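Side-chain contacts in spore germination protein GerM (Bacillus subtilis subsp. subtilis str. 168, PDB 6GZB), which is of unknown molecular function but affects both sporulation and spore germination: residues L58-G63 with S212-P217; V143-T148 with D183-E188; H199-Y204 with T300-V305; V203-E208 with K239-V244. One frame throughout, in Å; residues are numbered along the deposited sequence.

Contact 1: residues L58-G63 with S212-P217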
loop_
_atom_site.group_PDB
_atom_site.type_symbol
_atom_site.label_atom_id
_atom_site.label_comp_id
_atom_site.label_asym_id
_atom_site.label_seq_id
_atom_site.Cartn_x
_atom_site.Cartn_y
_atom_site.Cartn_z
ATOM N N LEU A 58 7.674 -0.810 6.036
ATOM C CA LEU A 58 8.150 -0.454 7.361
ATOM C C LEU A 58 7.034 0.221 8.146
ATOM O O LEU A 58 5.935 0.432 7.627
ATOM C CB LEU A 58 9.359 0.488 7.238
ATOM C CG LEU A 58 10.511 -0.050 6.392
ATOM C CD1 LEU A 58 11.583 1.010 6.213
ATOM C CD2 LEU A 58 11.100 -1.315 7.003
ATOM N N ILE A 59 7.326 0.577 9.395
ATOM C CA ILE A 59 6.361 1.276 10.227
ATOM C C ILE A 59 6.798 2.721 10.440
ATOM O O ILE A 59 7.895 2.974 10.913
ATOM C CB ILE A 59 6.191 0.561 11.575
ATOM C CG1 ILE A 59 5.733 -0.888 11.342
ATOM C CG2 ILE A 59 5.179 1.302 12.439
ATOM C CD1 ILE A 59 5.885 -1.790 12.541
ATOM N N ASP A 60 5.943 3.668 10.084
ATOM C CA ASP A 60 6.282 5.079 10.237
ATOM C C ASP A 60 6.003 5.578 11.659
ATOM O O ASP A 60 5.586 4.808 12.531
ATOM C CB ASP A 60 5.599 5.939 9.154
ATOM C CG ASP A 60 4.228 6.452 9.552
ATOM O OD1 ASP A 60 3.628 5.972 10.549
ATOM O OD2 ASP A 60 3.717 7.310 8.788
ATOM N N LYS A 61 6.327 6.837 11.919
ATOM C CA LYS A 61 6.394 7.313 13.297
ATOM C C LYS A 61 5.019 7.410 13.925
ATOM O O LYS A 61 4.899 7.495 15.144
ATOM C CB LYS A 61 7.114 8.656 13.394
ATOM C CG LYS A 61 6.465 9.783 12.621
ATOM C CD LYS A 61 7.126 11.113 12.973
ATOM C CE LYS A 61 7.545 11.891 11.738
ATOM N NZ LYS A 61 6.381 12.278 10.898
ATOM N N ASN A 62 3.977 7.355 13.103
ATOM C CA ASN A 62 2.602 7.413 13.611
ATOM C C ASN A 62 1.938 6.028 13.646
ATOM O O ASN A 62 0.767 5.897 14.004
ATOM C CB ASN A 62 1.777 8.383 12.769
ATOM C CG ASN A 62 2.208 9.833 12.969
ATOM O OD1 ASN A 62 2.270 10.616 12.019
ATOM N ND2 ASN A 62 2.512 10.193 14.210
ATOM N N GLY A 63 2.702 4.992 13.324
ATOM C CA GLY A 63 2.206 3.621 13.443
ATOM C C GLY A 63 1.726 2.983 12.141
ATOM O O GLY A 63 1.322 1.820 12.135
ATOM N N SER A 212 10.656 13.828 3.192
ATOM C CA SER A 212 9.801 13.552 2.043
ATOM C C SER A 212 8.308 13.448 2.347
ATOM O O SER A 212 7.884 13.307 3.494
ATOM C CB SER A 212 10.264 12.275 1.327
ATOM O OG SER A 212 10.038 11.122 2.124
ATOM N N GLU A 213 7.522 13.603 1.288
ATOM C CA GLU A 213 6.158 13.111 1.229
ATOM C C GLU A 213 6.164 11.629 0.867
ATOM O O GLU A 213 7.020 11.159 0.125
ATOM C CB GLU A 213 5.376 13.857 0.150
ATOM C CG GLU A 213 5.095 15.322 0.430
ATOM C CD GLU A 213 4.334 15.978 -0.713
ATOM O OE1 GLU A 213 4.632 15.659 -1.879
ATOM O OE2 GLU A 213 3.394 16.757 -0.448
ATOM N N TYR A 214 5.190 10.895 1.387
ATOM C CA TYR A 214 5.023 9.513 1.014
ATOM C C TYR A 214 3.562 9.105 1.119
ATOM O O TYR A 214 2.742 9.830 1.657
ATOM C CB TYR A 214 5.916 8.607 1.867
ATOM C CG TYR A 214 5.726 8.745 3.365
ATOM C CD1 TYR A 214 4.839 7.932 4.043
ATOM C CD2 TYR A 214 6.521 9.603 4.113
ATOM C CE1 TYR A 214 4.665 8.042 5.408
ATOM C CE2 TYR A 214 6.391 9.686 5.489
ATOM C CZ TYR A 214 5.461 8.907 6.130
ATOM O OH TYR A 214 5.335 8.955 7.496
ATOM N N TYR A 215 3.220 8.008 0.468
ATOM C CA TYR A 215 1.835 7.641 0.294
ATOM C C TYR A 215 1.505 6.446 1.164
ATOM O O TYR A 215 2.203 5.440 1.132
ATOM C CB TYR A 215 1.553 7.362 -1.180
ATOM C CG TYR A 215 1.726 8.612 -2.021
ATOM C CD1 TYR A 215 0.697 9.540 -2.128
ATOM C CD2 TYR A 215 2.966 8.949 -2.544
ATOM C CE1 TYR A 215 0.868 10.717 -2.822
ATOM C CE2 TYR A 215 3.149 10.134 -3.234
ATOM C CZ TYR A 215 2.099 11.020 -3.350
ATOM O OH TYR A 215 2.260 12.183 -4.056
ATOM N N VAL A 216 0.475 6.607 1.988
ATOM C CA VAL A 216 0.108 5.629 2.992
ATOM C C VAL A 216 -1.239 4.996 2.647
ATOM O O VAL A 216 -2.243 5.698 2.468
ATOM C CB VAL A 216 -0.030 6.295 4.368
ATOM C CG1 VAL A 216 -0.441 5.270 5.416
ATOM C CG2 VAL A 216 1.270 6.984 4.749
ATOM N N PRO A 217 -1.257 3.670 2.511
ATOM C CA PRO A 217 -2.484 2.969 2.150
ATOM C C PRO A 217 -3.312 2.691 3.399
ATOM O O PRO A 217 -2.760 2.301 4.425
ATOM C CB PRO A 217 -1.963 1.664 1.550
ATOM C CG PRO A 217 -0.687 1.407 2.262
ATOM C CD PRO A 217 -0.109 2.752 2.630
#

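Contact 2: residues V143-T148 with D183-E188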
loop_
_atom_site.group_PDB
_atom_site.type_symbol
_atom_site.label_atom_id
_atom_site.label_comp_id
_atom_site.label_asym_id
_atom_site.label_seq_id
_atom_site.Cartn_x
_atom_site.Cartn_y
_atom_site.Cartn_z
ATOM N N VAL A 143 4.729 -8.218 6.249
ATOM C CA VAL A 143 5.207 -9.415 5.587
ATOM C C VAL A 143 4.387 -9.695 4.329
ATOM O O VAL A 143 4.936 -9.961 3.264
ATOM C CB VAL A 143 5.143 -10.628 6.539
ATOM C CG1 VAL A 143 5.387 -11.916 5.780
ATOM C CG2 VAL A 143 6.156 -10.472 7.658
ATOM N N THR A 144 3.074 -9.560 4.445
ATOM C CA THR A 144 2.183 -9.852 3.335
ATOM C C THR A 144 2.437 -8.912 2.165
ATOM O O THR A 144 2.529 -9.344 1.019
ATOM C CB THR A 144 0.705 -9.769 3.756
ATOM O OG1 THR A 144 0.449 -10.731 4.790
ATOM C CG2 THR A 144 -0.201 -10.071 2.571
ATOM N N TRP A 145 2.537 -7.619 2.452
ATOM C CA TRP A 145 2.660 -6.638 1.388
ATOM C C TRP A 145 4.068 -6.641 0.810
ATOM O O TRP A 145 4.250 -6.439 -0.397
ATOM C CB TRP A 145 2.272 -5.241 1.871
ATOM C CG TRP A 145 0.795 -5.031 1.919
ATOM C CD1 TRP A 145 -0.093 -5.687 2.713
ATOM C CD2 TRP A 145 0.030 -4.126 1.124
ATOM N NE1 TRP A 145 -1.366 -5.276 2.439
ATOM C CE2 TRP A 145 -1.325 -4.305 1.479
ATOM C CE3 TRP A 145 0.351 -3.179 0.149
ATOM C CZ2 TRP A 145 -2.362 -3.587 0.879
ATOM C CZ3 TRP A 145 -0.685 -2.458 -0.449
ATOM C CH2 TRP A 145 -2.020 -2.675 -0.089
ATOM N N THR A 146 5.054 -6.948 1.644
ATOM C CA THR A 146 6.426 -7.059 1.157
ATOM C C THR A 146 6.601 -8.249 0.195
ATOM O O THR A 146 7.190 -8.109 -0.884
ATOM C CB THR A 146 7.440 -7.141 2.307
ATOM O OG1 THR A 146 7.347 -5.962 3.115
ATOM C CG2 THR A 146 8.856 -7.252 1.762
ATOM N N LEU A 147 6.029 -9.395 0.551
ATOM C CA LEU A 147 6.133 -10.588 -0.287
ATOM C C LEU A 147 5.359 -10.432 -1.590
ATOM O O LEU A 147 5.824 -10.851 -2.646
ATOM C CB LEU A 147 5.639 -11.829 0.463
ATOM C CG LEU A 147 6.612 -12.377 1.504
ATOM C CD1 LEU A 147 6.002 -13.553 2.257
ATOM C CD2 LEU A 147 7.909 -12.783 0.831
ATOM N N THR A 148 4.189 -9.810 -1.526
ATOM C CA THR A 148 3.302 -9.752 -2.683
ATOM C C THR A 148 3.667 -8.664 -3.671
ATOM O O THR A 148 2.986 -8.492 -4.684
ATOM C CB THR A 148 1.820 -9.590 -2.272
ATOM O OG1 THR A 148 1.676 -8.514 -1.344
ATOM C CG2 THR A 148 1.315 -10.882 -1.629
ATOM N N ASP A 183 -6.664 -8.619 2.253
ATOM C CA ASP A 183 -6.922 -8.605 3.688
ATOM C C ASP A 183 -6.651 -7.230 4.325
ATOM O O ASP A 183 -6.910 -7.017 5.503
ATOM C CB ASP A 183 -6.103 -9.701 4.350
ATOM C CG ASP A 183 -6.577 -11.095 3.941
ATOM O OD1 ASP A 183 -7.696 -11.457 4.348
ATOM O OD2 ASP A 183 -5.881 -11.791 3.162
ATOM N N GLY A 184 -6.217 -6.277 3.513
ATOM C CA GLY A 184 -6.201 -4.875 3.924
ATOM C C GLY A 184 -4.898 -4.477 4.586
ATOM O O GLY A 184 -3.974 -5.288 4.736
ATOM N N ILE A 185 -4.832 -3.213 4.987
ATOM C CA ILE A 185 -3.633 -2.653 5.592
ATOM C C ILE A 185 -4.022 -1.384 6.338
ATOM O O ILE A 185 -4.900 -0.651 5.887
ATOM C CB ILE A 185 -2.557 -2.360 4.517
ATOM C CG1 ILE A 185 -1.258 -1.889 5.163
ATOM C CG2 ILE A 185 -3.047 -1.334 3.511
ATOM C CD1 ILE A 185 -0.053 -2.037 4.252
ATOM N N ASN A 186 -3.441 -1.174 7.520
ATOM C CA ASN A 186 -3.778 -0.014 8.340
ATOM C C ASN A 186 -5.289 0.168 8.460
ATOM O O ASN A 186 -5.828 1.235 8.131
ATOM C CB ASN A 186 -3.171 1.259 7.739
ATOM C CG ASN A 186 -1.667 1.206 7.648
ATOM O OD1 ASN A 186 -1.075 1.578 6.628
ATOM N ND2 ASN A 186 -1.035 0.748 8.709
ATOM N N LEU A 187 -5.981 -0.875 8.898
ATOM C CA LEU A 187 -7.451 -0.868 8.904
ATOM C C LEU A 187 -8.002 0.291 9.720
ATOM O O LEU A 187 -7.634 0.457 10.874
ATOM C CB LEU A 187 -7.987 -2.185 9.490
ATOM C CG LEU A 187 -7.483 -3.478 8.836
ATOM C CD1 LEU A 187 -8.056 -4.688 9.564
ATOM C CD2 LEU A 187 -7.820 -3.543 7.351
ATOM N N GLU A 188 -8.937 1.047 9.150
ATOM C CA GLU A 188 -9.655 2.055 9.914
ATOM C C GLU A 188 -10.625 1.380 10.864
ATOM O O GLU A 188 -11.553 0.709 10.425
ATOM C CB GLU A 188 -10.427 3.005 8.993
ATOM C CG GLU A 188 -9.615 4.198 8.532
ATOM C CD GLU A 188 -10.433 5.185 7.725
ATOM O OE1 GLU A 188 -9.874 6.228 7.324
ATOM O OE2 GLU A 188 -11.612 4.879 7.437
HETATM O O HOH W 1 -3.041 -7.680 3.859
#

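Contact 3: residues H199-Y204 with T300-V305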
loop_
_atom_site.group_PDB
_atom_site.type_symbol
_atom_site.label_atom_id
_atom_site.label_comp_id
_atom_site.label_asym_id
_atom_site.label_seq_id
_atom_site.Cartn_x
_atom_site.Cartn_y
_atom_site.Cartn_z
ATOM N N HIS A 199 -17.803 -3.008 2.657
ATOM C CA HIS A 199 -16.698 -3.822 2.157
ATOM C C HIS A 199 -15.413 -3.000 2.197
ATOM O O HIS A 199 -15.455 -1.771 2.155
ATOM C CB HIS A 199 -16.981 -4.305 0.733
ATOM C CG HIS A 199 -17.380 -3.211 -0.210
ATOM N ND1 HIS A 199 -16.518 -2.687 -1.153
ATOM C CD2 HIS A 199 -18.540 -2.533 -0.345
ATOM C CE1 HIS A 199 -17.142 -1.748 -1.842
ATOM N NE2 HIS A 199 -18.367 -1.626 -1.365
ATOM N N PRO A 200 -14.268 -3.679 2.317
ATOM C CA PRO A 200 -12.986 -3.003 2.446
ATOM C C PRO A 200 -12.527 -2.426 1.118
ATOM O O PRO A 200 -12.737 -3.034 0.071
ATOM C CB PRO A 200 -12.043 -4.126 2.890
ATOM C CG PRO A 200 -12.636 -5.350 2.277
ATOM C CD PRO A 200 -14.124 -5.145 2.356
ATOM N N LEU A 201 -11.875 -1.270 1.174
ATOM C CA LEU A 201 -11.259 -0.686 -0.003
ATOM C C LEU A 201 -10.043 0.118 0.435
ATOM O O LEU A 201 -10.127 0.950 1.343
ATOM C CB LEU A 201 -12.249 0.232 -0.724
ATOM C CG LEU A 201 -11.831 0.672 -2.131
ATOM C CD1 LEU A 201 -11.910 -0.504 -3.097
ATOM C CD2 LEU A 201 -12.676 1.845 -2.610
ATOM N N THR A 202 -8.919 -0.131 -0.222
ATOM C CA THR A 202 -7.678 0.538 0.111
ATOM C C THR A 202 -7.560 1.848 -0.634
ATOM O O THR A 202 -7.815 1.923 -1.843
ATOM C CB THR A 202 -6.479 -0.359 -0.192
ATOM O OG1 THR A 202 -6.499 -1.456 0.724
ATOM C CG2 THR A 202 -5.166 0.404 -0.039
ATOM N N VAL A 203 -7.249 2.894 0.124
ATOM C CA VAL A 203 -7.139 4.253 -0.397
ATOM C C VAL A 203 -5.834 4.854 0.127
ATOM O O VAL A 203 -5.482 4.673 1.297
ATOM C CB VAL A 203 -8.330 5.098 0.096
ATOM C CG1 VAL A 203 -8.170 6.562 -0.263
ATOM C CG2 VAL A 203 -9.632 4.542 -0.463
ATOM N N TYR A 204 -5.099 5.532 -0.747
ATOM C CA TYR A 204 -3.815 6.118 -0.379
ATOM C C TYR A 204 -3.962 7.578 0.022
ATOM O O TYR A 204 -4.548 8.382 -0.703
ATOM C CB TYR A 204 -2.814 6.006 -1.526
ATOM C CG TYR A 204 -2.193 4.639 -1.665
ATOM C CD1 TYR A 204 -2.836 3.625 -2.363
ATOM C CD2 TYR A 204 -0.951 4.378 -1.138
ATOM C CE1 TYR A 204 -2.238 2.384 -2.524
ATOM C CE2 TYR A 204 -0.348 3.146 -1.287
ATOM C CZ TYR A 204 -1.008 2.142 -1.958
ATOM O OH TYR A 204 -0.393 0.914 -2.099
ATOM N N THR A 300 -4.952 1.473 -9.003
ATOM C CA THR A 300 -4.178 0.309 -9.439
ATOM C C THR A 300 -3.998 -0.748 -8.354
ATOM O O THR A 300 -3.326 -1.743 -8.587
ATOM C CB THR A 300 -2.786 0.700 -9.985
ATOM O OG1 THR A 300 -2.023 1.386 -8.987
ATOM C CG2 THR A 300 -2.919 1.584 -11.194
ATOM N N GLU A 301 -4.560 -0.529 -7.164
ATOM C CA GLU A 301 -4.697 -1.603 -6.178
ATOM C C GLU A 301 -5.879 -2.503 -6.506
ATOM O O GLU A 301 -5.982 -3.597 -5.961
ATOM C CB GLU A 301 -4.917 -1.053 -4.762
ATOM C CG GLU A 301 -3.733 -0.335 -4.158
ATOM C CD GLU A 301 -2.523 -1.226 -3.927
ATOM O OE1 GLU A 301 -1.405 -0.671 -3.867
ATOM O OE2 GLU A 301 -2.659 -2.460 -3.806
ATOM N N GLN A 302 -6.824 -1.965 -7.247
ATOM C CA GLN A 302 -8.034 -2.664 -7.598
ATOM C C GLN A 302 -7.776 -3.642 -8.702
ATOM O O GLN A 302 -6.929 -3.425 -9.527
ATOM C CB GLN A 302 -9.144 -1.707 -7.959
ATOM C CG GLN A 302 -9.619 -0.901 -6.780
ATOM C CD GLN A 302 -10.662 0.126 -7.106
ATOM O OE1 GLN A 302 -11.383 -0.017 -8.034
ATOM N NE2 GLN A 302 -10.735 1.152 -6.328
ATOM N N PRO A 303 -8.521 -4.741 -8.695
ATOM C CA PRO A 303 -8.391 -5.830 -9.654
ATOM C C PRO A 303 -8.576 -5.363 -11.071
ATOM O O PRO A 303 -9.511 -4.658 -11.359
ATOM C CB PRO A 303 -9.500 -6.792 -9.245
ATOM C CG PRO A 303 -9.964 -6.333 -7.913
ATOM C CD PRO A 303 -9.734 -4.874 -7.893
ATOM N N ASP A 304 -7.614 -5.747 -11.887
ATOM C CA ASP A 304 -7.514 -5.475 -13.306
ATOM C C ASP A 304 -7.298 -4.027 -13.724
ATOM O O ASP A 304 -7.473 -3.710 -14.868
ATOM C CB ASP A 304 -8.668 -6.091 -14.093
ATOM C CG ASP A 304 -8.915 -7.540 -13.744
ATOM O OD1 ASP A 304 -8.002 -8.355 -13.842
ATOM O OD2 ASP A 304 -10.045 -7.852 -13.380
ATOM N N VAL A 305 -6.919 -3.152 -12.808
ATOM C CA VAL A 305 -6.667 -1.780 -13.170
ATOM C C VAL A 305 -5.177 -1.621 -13.354
ATOM O O VAL A 305 -4.430 -1.866 -12.453
ATOM C CB VAL A 305 -7.176 -0.805 -12.125
ATOM C CG1 VAL A 305 -6.760 0.602 -12.468
ATOM C CG2 VAL A 305 -8.664 -0.900 -11.977
HETATM O O HOH W 2 -8.348 0.792 -4.168
#

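Contact 4: residues V203-E208 with K239-V244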
loop_
_atom_site.group_PDB
_atom_site.type_symbol
_atom_site.label_atom_id
_atom_site.label_comp_id
_atom_site.label_asym_id
_atom_site.label_seq_id
_atom_site.Cartn_x
_atom_site.Cartn_y
_atom_site.Cartn_z
ATOM N N VAL A 203 -7.249 2.894 0.124
ATOM C CA VAL A 203 -7.139 4.253 -0.397
ATOM C C VAL A 203 -5.834 4.854 0.127
ATOM O O VAL A 203 -5.482 4.673 1.297
ATOM C CB VAL A 203 -8.330 5.098 0.096
ATOM C CG1 VAL A 203 -8.170 6.562 -0.263
ATOM C CG2 VAL A 203 -9.632 4.542 -0.463
ATOM N N TYR A 204 -5.099 5.532 -0.747
ATOM C CA TYR A 204 -3.815 6.118 -0.379
ATOM C C TYR A 204 -3.962 7.578 0.022
ATOM O O TYR A 204 -4.548 8.382 -0.703
ATOM C CB TYR A 204 -2.814 6.006 -1.526
ATOM C CG TYR A 204 -2.193 4.639 -1.665
ATOM C CD1 TYR A 204 -2.836 3.625 -2.363
ATOM C CD2 TYR A 204 -0.951 4.378 -1.138
ATOM C CE1 TYR A 204 -2.238 2.384 -2.524
ATOM C CE2 TYR A 204 -0.348 3.146 -1.287
ATOM C CZ TYR A 204 -1.008 2.142 -1.958
ATOM O OH TYR A 204 -0.393 0.914 -2.099
ATOM N N TYR A 205 -3.436 7.905 1.196
ATOM C CA TYR A 205 -3.381 9.279 1.636
ATOM C C TYR A 205 -1.941 9.724 1.745
ATOM O O TYR A 205 -1.019 8.921 1.623
ATOM C CB TYR A 205 -4.092 9.441 2.979
ATOM C CG TYR A 205 -5.561 9.130 2.914
ATOM C CD1 TYR A 205 -6.446 10.012 2.313
ATOM C CD2 TYR A 205 -6.064 7.951 3.438
ATOM C CE1 TYR A 205 -7.804 9.734 2.264
ATOM C CE2 TYR A 205 -7.410 7.646 3.361
ATOM C CZ TYR A 205 -8.278 8.551 2.800
ATOM O OH TYR A 205 -9.610 8.239 2.727
ATOM N N LEU A 206 -1.762 11.017 1.981
ATOM C CA LEU A 206 -0.442 11.630 1.953
ATOM C C LEU A 206 0.057 11.854 3.373
ATOM O O LEU A 206 -0.727 12.120 4.287
ATOM C CB LEU A 206 -0.543 12.948 1.187
ATOM C CG LEU A 206 0.717 13.757 0.912
ATOM C CD1 LEU A 206 1.620 13.055 -0.089
ATOM C CD2 LEU A 206 0.341 15.139 0.406
ATOM N N ALA A 207 1.312 11.512 3.602
ATOM C CA ALA A 207 1.983 11.846 4.852
ATOM C C ALA A 207 3.305 12.521 4.506
ATOM O O ALA A 207 3.717 12.539 3.347
ATOM C CB ALA A 207 2.238 10.602 5.673
ATOM N N GLU A 208 3.977 13.078 5.499
ATOM C CA GLU A 208 5.297 13.620 5.248
ATOM C C GLU A 208 6.114 13.708 6.508
ATOM O O GLU A 208 5.582 13.790 7.612
ATOM C CB GLU A 208 5.217 14.985 4.565
ATOM C CG GLU A 208 4.545 16.068 5.381
ATOM C CD GLU A 208 5.001 17.450 4.959
ATOM O OE1 GLU A 208 5.278 17.639 3.754
ATOM O OE2 GLU A 208 5.119 18.331 5.836
ATOM N N LYS A 239 -12.956 13.145 0.327
ATOM C CA LYS A 239 -13.329 13.336 1.735
ATOM C C LYS A 239 -12.108 13.527 2.612
ATOM O O LYS A 239 -12.174 14.204 3.628
ATOM C CB LYS A 239 -14.114 12.140 2.269
ATOM C CG LYS A 239 -15.528 12.013 1.746
ATOM C CD LYS A 239 -16.291 10.986 2.561
ATOM C CE LYS A 239 -17.025 10.002 1.673
ATOM N NZ LYS A 239 -17.559 8.861 2.467
ATOM N N GLY A 240 -11.027 12.828 2.281
ATOM C CA GLY A 240 -9.788 12.942 3.030
ATOM C C GLY A 240 -9.723 11.969 4.183
ATOM O O GLY A 240 -10.676 11.236 4.444
ATOM N N PRO A 241 -8.583 11.939 4.881
ATOM C CA PRO A 241 -8.390 10.972 5.947
ATOM C C PRO A 241 -9.096 11.387 7.240
ATOM O O PRO A 241 -9.630 12.485 7.330
ATOM C CB PRO A 241 -6.877 10.962 6.136
ATOM C CG PRO A 241 -6.438 12.318 5.715
ATOM C CD PRO A 241 -7.369 12.723 4.611
ATOM N N SER A 242 -9.099 10.492 8.218
ATOM C CA SER A 242 -9.593 10.801 9.553
ATOM C C SER A 242 -8.868 12.035 10.089
ATOM O O SER A 242 -7.705 12.297 9.747
ATOM C CB SER A 242 -9.349 9.626 10.502
ATOM O OG SER A 242 -9.735 8.381 9.933
ATOM N N LYS A 243 -9.546 12.778 10.950
ATOM C CA LYS A 243 -8.940 13.927 11.595
ATOM C C LYS A 243 -7.903 13.499 12.627
ATOM O O LYS A 243 -8.027 12.444 13.231
ATOM C CB LYS A 243 -10.026 14.816 12.201
ATOM C CG LYS A 243 -10.231 16.094 11.395
ATOM C CD LYS A 243 -11.677 16.361 11.027
ATOM C CE LYS A 243 -11.772 17.396 9.908
ATOM N NZ LYS A 243 -11.184 18.738 10.237
ATOM N N VAL A 244 -6.806 14.248 12.698
ATOM C CA VAL A 244 -5.743 13.990 13.665
ATOM C C VAL A 244 -5.183 12.573 13.498
ATOM O O VAL A 244 -4.953 11.856 14.473
ATOM C CB VAL A 244 -6.230 14.186 15.118
ATOM C CG1 VAL A 244 -5.075 14.623 15.999
ATOM C CG2 VAL A 244 -7.365 15.198 15.189
#

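Contact 1: residues L58-G63 with S212-P217
Tyr214, on strand 213-223, has CG between its backbone N and carbonyl carbon (chi1 56°), from where the phenol extends to Asp60 at the end of strand 51-60. The polar link is one short hydrogen bond between two buried side chains: Tyr214 OH donates to Asp60 OD2 at 2.6 Å. It meets this oxygen on the anti side, 24° out of the carboxylate plane, while OD2 itself lies in the plane of the ring, at its edge. Carboxylate and ring planes stand 81° apart.

The other carboxylate oxygen, OD1, serves the turn that follows Asp60. Asn62 N donates to Asp60 OD1 at 2.9 Å, forming an Asx turn, and the backbone N of Tyr64 donates to the same oxygen. A type I beta turn from Asp60 to Gly63 is superposed, with Gly63 N bonded to Asp60 O at 3.0 Å. Held at both oxygens, the carboxylate probably rotates little and stays charged.

Around the pair, Phe100 of strand 100-101 meets the Tyr214 ring, Val66 of strand 65-73 touches both residues, and Ala207 of strand 198-208 pairs with the Tyr214 backbone. The bond joins strand 51-60 of the first GerMN domain to strand 213-223 of the second.

Contact 2: residues V143-T148 with D183-E188
Gly184 O receives two donors that are themselves linked: a water at 2.7 Å, and the indole of Trp145, whose NE1 reaches Gly184 O at 3.5 Å in a weak bond. The same water accepts from Trp145 NE1 at 3.3 Å, closing a small triangle at the edge of the indole, where Gly184 O lies near the ring plane. Gly184 adopts a positive phi of 90°, which suits glycine; a side chain here would run into Leu187 CD2.

The next residue packs over the indole. Ile185 CD1 sits above the centre of the five-membered ring of Trp145, 3.7 Å from its centroid and 6° off the normal, a CH-pi contact. Ile185 CG1 is anti to the backbone N (chi1 -175°), which carries CD1 over the pyrrole while CG2 rests on the same side of the indole, above the rim of the benzo ring, 3.5 Å from Trp145 CZ2. Replacing Trp145 by an alanine would probably open a gap beneath Ile185 and take from Gly184 O its indole partner.

Back along the first segment, Thr148 OG1 donates to Thr144 O at 2.6 Å, on the opposite face of that carbonyl from Thr148 N; Arg181 binds both Thr148 OG1 and Trp145 O. Beyond the contact, Tyr57 of strand 51-60 meets the Trp145 ring, other residues of helix 136-147 pack on helix 78-84 and strand 155-160, and Ile185 pairs with Thr219 and touches Pro217, both on strand 213-223.

Contact 3: residues H199-Y204 with T300-V305
Thr202, in strand 198-208, and Glu301, in the loop after helix 289-299, bring the two backbones to 7.3 Å between their CA atoms, just before a type II beta turn from Gln302 to Val305. Tyr204 OH donates to Glu301 OE1 at 2.6 Å, approaching from above the carboxylate plane, 45° out of it. Glu301 CG, anti to the carbonyl carbon (chi1 -68°), lies at the ring edge, 3.5 Å from Tyr204 CE1, and the bend at chi2 (-64°) folds the carboxylate round to the hydroxyl. OE1 also takes a salt bridge from Arg332. A phenylalanine in place of Tyr204 would probably leave this carboxylate leaning on Arg332 alone of the two and freer to turn.

Gln302 reaches out in an extended chain. Its NE2 donates to a water at 3.2 Å, and that water donates to Thr202 O at 2.6 Å; Leu201 CD1 lies 3.8 Å from Gln302 NE2. The same amide nitrogen also donates to Asp229 O at the start of helix 229-239.

Polar side chains and a water thus fasten a helix-to-strand loop, between helix 289-299 and strand 307-312, to strand 198-208 of the antiparallel pair 198-208 and 213-223 in the second GerMN domain.

Contact 4: residues V203-E208 with K239-V244
Tyr205 leaves strand 198-208 with its CB directed toward residues 239-244, where the chain passes from helix 229-239 into a loop. Its CG, placed anti to the carbonyl carbon (chi1 -63°), is 3.9 Å from Pro241 CB. That methylene stands over the middle of one ring face, also 3.9 Å from the centroid of Tyr205 and 10° off the normal: a CH-pi contact of proline on an aromatic. Farther along one side, Tyr205 CD1 meets Pro241 CD at 3.7 Å, while CD2 is in looser contact with Pro241 CB.

The contact packs this helix exit on strand 198-208 inside the second GerMN domain. Gly240 is the first residue to abandon helical angles, with a phi of 89° that a side chain would crowd against the preceding carbonyl. Tyr205 CE1 touches the Gly240-Pro241 peptide at Pro241 N, 3.5 Å away, and at Gly240 C, likewise 3.5 Å. Tyr205 CZ is 4.0 Å from Gly240 C. The Tyr205 hydroxyl lies 3.6 Å from Gly240 O, and its hydrogen bonds go elsewhere, to Lys220 NZ of strand 213-223 and weakly to Glu236 O in the last turn of the helix. Leu247 and Thr249 touch Pro241 from the following loop.

In the fold
The antiparallel strands 198-208 and 213-223 tie the set together. Contacts 3 and 4 use overlapping parts of the first strand, sharing Val203 and Tyr204, with centres about 16 Å apart; contact 1 uses the second, its centre about 11 Å from that of contact 4, and Val216 N lies 2.8 Å from Tyr205 O between them. Contact 1 sets strand 51-60 of the first GerMN domain against this pair; contact 2 packs helix 136-147 of that domain on loop 183-188, which itself pairs with strand 213-223. Contact 2 adjoins contact 3, about 12 Å between centres: Trp145 CZ3 is 3.8 Å from Tyr204 OH. It also meets contact 1, Ile185 CG2 packing 3.7 Å from Pro217 CB.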